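Local coordinates for protein tropomodulin (Caenorhabditis elegans, PDB 1PGV) that probably caps the pointed end of actin filaments, blocking their elongation and depolymerization there and so maintaining filament length and dynamics, at residues G89-I94 and L115-R120; L93-P98 and T122-S127. All blocks are in the same frame, centred on the assembly; numbering follows the deposited sequence.

The two contacts illustrate how a leucine-rich-repeat-like fold keeps consecutive helices in file: the same helix meets its successor first through side chains and then, around the end of the first helix, through mixed apolar packing, a hydroxyl bond and two waters. The centres of contacts 1 and 2 lie about 9 Å apart. Both start from helix 90-96 of this C-terminal domain of tropomodulin and share Leu93 and Ile94. Along the chain come residues 89-98, strand 102-104 of the parallel sheet, helix 112-121 and the loop before strand 130-132. Together the contacts join two successive helix-strand units of the domain, at the helix and at its C-terminal end.

Contact 1 of 2, residues G89-I94 and L115-R120; sequences GLIELI and LARLLR
Leu118 is the apolar centre of this helix pair, its CD2 methyl entering among Leu90, Ile91 and Ile94 of the facing helix. The methyl lies 3.8 Å from Leu90 CB. It is equally close, 3.8 Å, to Ile91 CG1, and the two side chains cross at about a right angle. The first torsion of Leu118 (chi1 -63°) carries CG toward the gap, although its CB does not point straight at the neighbour, and the extended second torsion leaves CD2 as the methyl that enters it. Ile94 also crosses it nearly perpendicularly, placing CD1 4.0 Å from Leu118 CD2. The same Ile94 CD1 rests 3.7 Å from Leu118 O, a backbone oxygen that accepts a hydrogen bond from Ser121 OG.

A different kind of packing operates at the outer border. Arg117, bent at chi3 (63°), folds its guanidinium back over Ile91, whose CD1 lies above one face, displaced toward the rim. The approach is tight: Ile91 CD1 comes closest to Arg117 NH2, at 3.1 Å, a methyl in van der Waals contact with one face of the guanidinium that shields part of the isoleucine from solvent.

No hydrogen bond passes between the segments; the contact is one of van der Waals packing. Their axes approach to 9.3 Å and run almost parallel, at 14°, with Ile91 and Leu118 level. This is the side-by-side helix packing of an alternating helix-strand solenoid. Behind it, Leu90 continues inward to Phe75 of strand 74-76 and Ile63 of helix 56-66, while on the far flank Leu115 and Leu119 touch Met149 of helix 143-155.

Contact 2 of 2, residues L93-P98 and T122-S127; sequences LIETSP and TLVTQS
Val124 CG2 lies over one face of the Glu95 carboxylate, 4.1 Å from Glu95 CD and off to one side. That methyl packs closer on the stem, 3.6 Å from Glu95 CG, while the other branch of Val124 leans on the Glu95 carbonyl oxygen. The carbonyl of Ser97, the first residue beyond the helix, takes the direct hydrogen bond: Thr125 OG1 donates to Ser97 O over 2.8 Å, at a C=O...donor angle of 161°. Thr125 OG1 sits between its backbone N and carbonyl carbon (chi1 68°), which turns CG2 toward Glu95 O.

Two waters bridge the last turn of the helix to the loop. Both donate to Ile94 O; one also donates to Ser127 OG at 2.7 Å, and the other accepts from Thr125 N at 2.9 Å. Ser127 OG is further bonded to Leu100 O. Deeper in, Ile94 CG2 presses against the backbone of Thr122, 3.6 Å from its CA.

The contact thus fastens the end of helix 90-96 to the loop leading from helix 112-121 into strand 130-132, while Gln126 reaches the next loop at Glu157.

Contact 1 of 2, residues G89-I94 and L115-R120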
ATOM      1  N   GLY A  89      10.323   4.319  -2.970  1.00 24.14           N
ATOM      2  CA  GLY A  89       9.998   3.926  -4.331  1.00 22.62           C
ATOM      3  C   GLY A  89       8.560   3.471  -4.506  1.00 21.88           C
ATOM      4  O   GLY A  89       8.046   3.424  -5.630  1.00 20.23           O
ATOM      5  N   LEU A  90       7.906   3.135  -3.398  1.00 19.19           N
ATOM      6  CA  LEU A  90       6.517   2.692  -3.445  1.00 19.79           C
ATOM      7  C   LEU A  90       5.605   3.811  -3.918  1.00 19.38           C
ATOM      8  O   LEU A  90       4.492   3.563  -4.390  1.00 18.34           O
ATOM      9  CB  LEU A  90       6.059   2.197  -2.071  1.00 20.67           C
ATOM     10  CG  LEU A  90       6.656   0.865  -1.609  1.00 20.94           C
ATOM     11  CD1 LEU A  90       6.089   0.502  -0.253  1.00 21.17           C
ATOM     12  CD2 LEU A  90       6.344  -0.227  -2.633  1.00 22.30           C
ATOM     13  N   ILE A  91       6.067   5.053  -3.790  1.00 19.03           N
ATOM     14  CA  ILE A  91       5.262   6.171  -4.244  1.00 18.15           C
ATOM     15  C   ILE A  91       5.043   6.058  -5.749  1.00 17.62           C
ATOM     16  O   ILE A  91       3.917   6.178  -6.220  1.00 16.11           O
ATOM     17  CB  ILE A  91       5.935   7.531  -3.930  1.00 19.87           C
ATOM     18  CG1 ILE A  91       5.960   7.749  -2.415  1.00 20.06           C
ATOM     19  CG2 ILE A  91       5.170   8.660  -4.616  1.00 19.88           C
ATOM     20  CD1 ILE A  91       6.718   8.993  -1.975  1.00 24.60           C
ATOM     21  N   GLU A  92       6.113   5.820  -6.505  1.00 18.50           N
ATOM     22  CA  GLU A  92       5.992   5.700  -7.954  1.00 18.90           C
ATOM     23  C   GLU A  92       5.107   4.507  -8.315  1.00 19.24           C
ATOM     24  O   GLU A  92       4.245   4.604  -9.192  1.00 18.62           O
ATOM     25  CB  GLU A  92       7.362   5.517  -8.610  1.00 22.12           C
ATOM     26  CG  GLU A  92       7.322   5.689 -10.121  1.00 27.39           C
ATOM     27  CD  GLU A  92       8.600   5.248 -10.808  1.00 32.29           C
ATOM     28  OE1 GLU A  92       9.689   5.441 -10.229  1.00 33.86           O
ATOM     29  OE2 GLU A  92       8.515   4.721 -11.939  1.00 35.08           O
ATOM     30  N   LEU A  93       5.326   3.389  -7.633  1.00 19.35           N
ATOM     31  CA  LEU A  93       4.546   2.174  -7.887  1.00 18.99           C
ATOM     32  C   LEU A  93       3.050   2.420  -7.718  1.00 19.07           C
ATOM     33  O   LEU A  93       2.249   2.117  -8.612  1.00 18.93           O
ATOM     34  CB  LEU A  93       4.978   1.055  -6.936  1.00 19.70           C
ATOM     35  CG  LEU A  93       4.139  -0.225  -7.046  1.00 19.53           C
ATOM     36  CD1 LEU A  93       4.259  -0.773  -8.452  1.00 19.61           C
ATOM     37  CD2 LEU A  93       4.600  -1.251  -6.025  1.00 20.76           C
ATOM     38  N   ILE A  94       2.678   2.973  -6.567  1.00 18.26           N
ATOM     39  CA  ILE A  94       1.280   3.256  -6.267  1.00 16.46           C
ATOM     40  C   ILE A  94       0.655   4.221  -7.266  1.00 17.13           C
ATOM     41  O   ILE A  94      -0.451   3.989  -7.752  1.00 16.37           O
ATOM     42  CB  ILE A  94       1.135   3.837  -4.835  1.00 15.80           C
ATOM     43  CG1 ILE A  94       1.601   2.799  -3.815  1.00 15.16           C
ATOM     44  CG2 ILE A  94      -0.311   4.249  -4.566  1.00 18.53           C
ATOM     45  CD1 ILE A  94       1.656   3.313  -2.378  1.00 15.97           C
ATOM     46  N   LEU A 115       4.093   7.252   5.317  1.00 16.51           N
ATOM     47  CA  LEU A 115       2.821   6.535   5.209  1.00 15.80           C
ATOM     48  C   LEU A 115       1.733   7.465   4.687  1.00 15.41           C
ATOM     49  O   LEU A 115       0.904   7.068   3.872  1.00 15.24           O
ATOM     50  CB  LEU A 115       2.408   5.959   6.563  1.00 15.98           C
ATOM     51  CG  LEU A 115       3.301   4.826   7.079  1.00 16.35           C
ATOM     52  CD1 LEU A 115       2.730   4.277   8.383  1.00 17.86           C
ATOM     53  CD2 LEU A 115       3.390   3.721   6.020  1.00 17.63           C
ATOM     54  N   ALA A 116       1.738   8.711   5.157  1.00 15.06           N
ATOM     55  CA  ALA A 116       0.755   9.676   4.695  1.00 16.07           C
ATOM     56  C   ALA A 116       0.932   9.904   3.197  1.00 15.76           C
ATOM     57  O   ALA A 116      -0.044  10.007   2.458  1.00 15.13           O
ATOM     58  CB  ALA A 116       0.910  11.006   5.458  1.00 16.91           C
ATOM     59  N   ARG A 117       2.178   9.991   2.741  1.00 16.31           N
ATOM     60  CA  ARG A 117       2.427  10.203   1.323  1.00 17.48           C
ATOM     61  C   ARG A 117       1.978   8.982   0.514  1.00 17.19           C
ATOM     62  O   ARG A 117       1.405   9.125  -0.564  1.00 17.18           O
ATOM     63  CB  ARG A 117       3.909  10.478   1.074  1.00 20.03           C
ATOM     64  CG  ARG A 117       4.399  11.786   1.685  1.00 24.79           C
ATOM     65  CD  ARG A 117       5.896  11.958   1.464  1.00 30.85           C
ATOM     66  NE  ARG A 117       6.221  12.048   0.044  1.00 36.25           N
ATOM     67  CZ  ARG A 117       7.432  11.838  -0.463  1.00 39.27           C
ATOM     68  NH1 ARG A 117       8.443  11.520   0.337  1.00 40.34           N
ATOM     69  NH2 ARG A 117       7.631  11.945  -1.770  1.00 40.97           N
ATOM     70  N   LEU A 118       2.232   7.788   1.040  1.00 16.92           N
ATOM     71  CA  LEU A 118       1.831   6.569   0.333  1.00 15.76           C
ATOM     72  C   LEU A 118       0.307   6.516   0.171  1.00 14.98           C
ATOM     73  O   LEU A 118      -0.200   6.210  -0.913  1.00 14.92           O
ATOM     74  CB  LEU A 118       2.320   5.324   1.080  1.00 17.30           C
ATOM     75  CG  LEU A 118       3.840   5.151   1.214  1.00 17.86           C
ATOM     76  CD1 LEU A 118       4.129   3.880   1.995  1.00 19.32           C
ATOM     77  CD2 LEU A 118       4.495   5.109  -0.159  1.00 16.54           C
ATOM     78  N   LEU A 119      -0.425   6.815   1.241  1.00 14.73           N
ATOM     79  CA  LEU A 119      -1.886   6.809   1.170  1.00 14.96           C
ATOM     80  C   LEU A 119      -2.417   7.896   0.244  1.00 14.80           C
ATOM     81  O   LEU A 119      -3.381   7.686  -0.486  1.00 16.85           O
ATOM     82  CB  LEU A 119      -2.504   6.981   2.562  1.00 15.55           C
ATOM     83  CG  LEU A 119      -2.937   5.711   3.295  1.00 18.43           C
ATOM     84  CD1 LEU A 119      -3.392   6.070   4.698  1.00 18.97           C
ATOM     85  CD2 LEU A 119      -4.075   5.033   2.525  1.00 16.02           C
ATOM     86  N   ARG A 120      -1.797   9.072   0.256  1.00 15.56           N
ATOM     87  CA  ARG A 120      -2.275  10.126  -0.619  1.00 15.52           C
ATOM     88  C   ARG A 120      -2.020   9.744  -2.082  1.00 16.20           C
ATOM     89  O   ARG A 120      -2.797  10.095  -2.972  1.00 16.59           O
ATOM     90  CB  ARG A 120      -1.589  11.457  -0.269  1.00 17.50           C
ATOM     91  CG  ARG A 120      -2.195  12.672  -0.962  1.00 19.57           C
ATOM     92  CD  ARG A 120      -1.977  13.930  -0.122  1.00 19.13           C
ATOM     93  NE  ARG A 120      -2.865  13.991   1.038  1.00 16.97           N
ATOM     94  CZ  ARG A 120      -4.069  14.562   1.028  1.00 16.19           C
ATOM     95  NH1 ARG A 120      -4.527  15.122  -0.083  1.00 17.43           N
ATOM     96  NH2 ARG A 120      -4.808  14.590   2.128  1.00 19.01           N
TER

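Contact 2 of 2, residues L93-P98 and T122-S127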
ATOM      1  N   LEU A  93       5.326   3.389  -7.633  1.00 19.35           N
ATOM      2  CA  LEU A  93       4.546   2.174  -7.887  1.00 18.99           C
ATOM      3  C   LEU A  93       3.050   2.420  -7.718  1.00 19.07           C
ATOM      4  O   LEU A  93       2.249   2.117  -8.612  1.00 18.93           O
ATOM      5  CB  LEU A  93       4.978   1.055  -6.936  1.00 19.70           C
ATOM      6  CG  LEU A  93       4.139  -0.225  -7.046  1.00 19.53           C
ATOM      7  CD1 LEU A  93       4.259  -0.773  -8.452  1.00 19.61           C
ATOM      8  CD2 LEU A  93       4.600  -1.251  -6.025  1.00 20.76           C
ATOM      9  N   ILE A  94       2.678   2.973  -6.567  1.00 18.26           N
ATOM     10  CA  ILE A  94       1.280   3.256  -6.267  1.00 16.46           C
ATOM     11  C   ILE A  94       0.655   4.221  -7.266  1.00 17.13           C
ATOM     12  O   ILE A  94      -0.451   3.989  -7.752  1.00 16.37           O
ATOM     13  CB  ILE A  94       1.135   3.837  -4.835  1.00 15.80           C
ATOM     14  CG1 ILE A  94       1.601   2.799  -3.815  1.00 15.16           C
ATOM     15  CG2 ILE A  94      -0.311   4.249  -4.566  1.00 18.53           C
ATOM     16  CD1 ILE A  94       1.656   3.313  -2.378  1.00 15.97           C
ATOM     17  N   GLU A  95       1.359   5.307  -7.579  1.00 17.05           N
ATOM     18  CA  GLU A  95       0.818   6.287  -8.511  1.00 18.53           C
ATOM     19  C   GLU A  95       0.768   5.817  -9.958  1.00 19.75           C
ATOM     20  O   GLU A  95       0.020   6.369 -10.763  1.00 21.29           O
ATOM     21  CB  GLU A  95       1.617   7.593  -8.427  1.00 19.81           C
ATOM     22  CG  GLU A  95       1.497   8.273  -7.078  1.00 20.44           C
ATOM     23  CD  GLU A  95       2.237   9.597  -7.020  1.00 24.45           C
ATOM     24  OE1 GLU A  95       2.779  10.026  -8.061  1.00 24.53           O
ATOM     25  OE2 GLU A  95       2.269  10.203  -5.932  1.00 24.79           O
ATOM     26  N   THR A  96       1.549   4.790 -10.283  1.00 19.12           N
ATOM     27  CA  THR A  96       1.612   4.274 -11.647  1.00 22.43           C
ATOM     28  C   THR A  96       0.742   3.049 -11.927  1.00 21.11           C
ATOM     29  O   THR A  96       0.131   2.945 -12.993  1.00 19.55           O
ATOM     30  CB  THR A  96       3.059   3.892 -12.024  1.00 23.34           C
ATOM     31  OG1 THR A  96       3.892   5.056 -11.985  1.00 30.02           O
ATOM     32  CG2 THR A  96       3.107   3.288 -13.427  1.00 29.03           C
ATOM     33  N   SER A  97       0.684   2.134 -10.968  1.00 18.96           N
ATOM     34  CA  SER A  97      -0.058   0.883 -11.145  1.00 19.54           C
ATOM     35  C   SER A  97      -1.576   0.929 -11.281  1.00 19.97           C
ATOM     36  O   SER A  97      -2.269   1.544 -10.475  1.00 21.16           O
ATOM     37  CB  SER A  97       0.290  -0.087 -10.014  1.00 18.42           C
ATOM     38  OG  SER A  97      -0.403  -1.323 -10.181  1.00 18.26           O
ATOM     39  N   PRO A  98      -2.113   0.268 -12.323  1.00 20.52           N
ATOM     40  CA  PRO A  98      -3.562   0.239 -12.529  1.00 19.99           C
ATOM     41  C   PRO A  98      -4.138  -1.070 -11.970  1.00 19.15           C
ATOM     42  O   PRO A  98      -5.354  -1.227 -11.839  1.00 19.62           O
ATOM     43  CB  PRO A  98      -3.683   0.315 -14.044  1.00 21.05           C
ATOM     44  CG  PRO A  98      -2.555  -0.539 -14.483  1.00 20.43           C
ATOM     45  CD  PRO A  98      -1.410  -0.080 -13.572  1.00 21.44           C
ATOM     46  N   THR A 122      -2.384   6.930  -3.380  1.00 13.56           N
ATOM     47  CA  THR A 122      -3.379   5.942  -3.821  1.00 15.09           C
ATOM     48  C   THR A 122      -4.499   6.600  -4.628  1.00 14.79           C
ATOM     49  O   THR A 122      -5.271   5.921  -5.318  1.00 13.83           O
ATOM     50  CB  THR A 122      -4.022   5.211  -2.622  1.00 16.58           C
ATOM     51  OG1 THR A 122      -4.806   6.133  -1.852  1.00 15.02           O
ATOM     52  CG2 THR A 122      -2.946   4.592  -1.731  1.00 15.86           C
ATOM     53  N   LEU A 123      -4.579   7.926  -4.561  1.00 14.00           N
ATOM     54  CA  LEU A 123      -5.626   8.652  -5.266  1.00 14.48           C
ATOM     55  C   LEU A 123      -5.427   8.777  -6.768  1.00 17.19           C
ATOM     56  O   LEU A 123      -6.383   9.031  -7.502  1.00 16.29           O
ATOM     57  CB  LEU A 123      -5.790  10.053  -4.661  1.00 14.95           C
ATOM     58  CG  LEU A 123      -6.262  10.094  -3.208  1.00 13.01           C
ATOM     59  CD1 LEU A 123      -6.236  11.543  -2.696  1.00 14.87           C
ATOM     60  CD2 LEU A 123      -7.675   9.527  -3.108  1.00 15.54           C
ATOM     61  N   VAL A 124      -4.201   8.588  -7.235  1.00 16.38           N
ATOM     62  CA  VAL A 124      -3.926   8.720  -8.658  1.00 17.17           C
ATOM     63  C   VAL A 124      -4.679   7.702  -9.518  1.00 19.17           C
ATOM     64  O   VAL A 124      -5.387   8.079 -10.456  1.00 19.09           O
ATOM     65  CB  VAL A 124      -2.417   8.611  -8.931  1.00 18.11           C
ATOM     66  CG1 VAL A 124      -2.141   8.752 -10.421  1.00 19.51           C
ATOM     67  CG2 VAL A 124      -1.677   9.697  -8.146  1.00 19.79           C
ATOM     68  N   THR A 125      -4.535   6.420  -9.199  1.00 16.92           N
ATOM     69  CA  THR A 125      -5.219   5.381  -9.976  1.00 17.46           C
ATOM     70  C   THR A 125      -6.317   4.687  -9.180  1.00 17.32           C
ATOM     71  O   THR A 125      -7.223   4.063  -9.758  1.00 16.89           O
ATOM     72  CB  THR A 125      -4.241   4.292 -10.450  1.00 18.97           C
ATOM     73  OG1 THR A 125      -3.763   3.557  -9.318  1.00 16.31           O
ATOM     74  CG2 THR A 125      -3.074   4.905 -11.189  1.00 18.27           C
ATOM     75  N   GLN A 126      -6.232   4.785  -7.857  1.00 14.99           N
ATOM     76  CA  GLN A 126      -7.195   4.154  -6.967  1.00 15.74           C
ATOM     77  C   GLN A 126      -7.427   2.665  -7.267  1.00 15.90           C
ATOM     78  O   GLN A 126      -8.553   2.161  -7.194  1.00 16.67           O
ATOM     79  CB  GLN A 126      -8.517   4.932  -6.986  1.00 16.71           C
ATOM     80  CG  GLN A 126      -8.374   6.315  -6.334  1.00 17.12           C
ATOM     81  CD  GLN A 126      -9.676   7.081  -6.241  1.00 18.99           C
ATOM     82  OE1 GLN A 126     -10.712   6.530  -5.870  1.00 19.06           O
ATOM     83  NE2 GLN A 126      -9.625   8.375  -6.559  1.00 22.42           N
ATOM     84  N   SER A 127      -6.347   1.966  -7.591  1.00 16.09           N
ATOM     85  CA  SER A 127      -6.424   0.534  -7.869  1.00 15.61           C
ATOM     86  C   SER A 127      -6.421  -0.241  -6.553  1.00 15.95           C
ATOM     87  O   SER A 127      -7.063  -1.283  -6.427  1.00 16.50           O
ATOM     88  CB  SER A 127      -5.233   0.098  -8.724  1.00 17.15           C
ATOM     89  OG  SER A 127      -4.010   0.244  -8.014  1.00 16.33           O
TER
HETATM   90  O   HOH W   1      -2.095   1.834  -6.965  1.00 16.81           O
HETATM   91  O   HOH W   2      -2.783   5.602  -7.043  1.00 17.27           O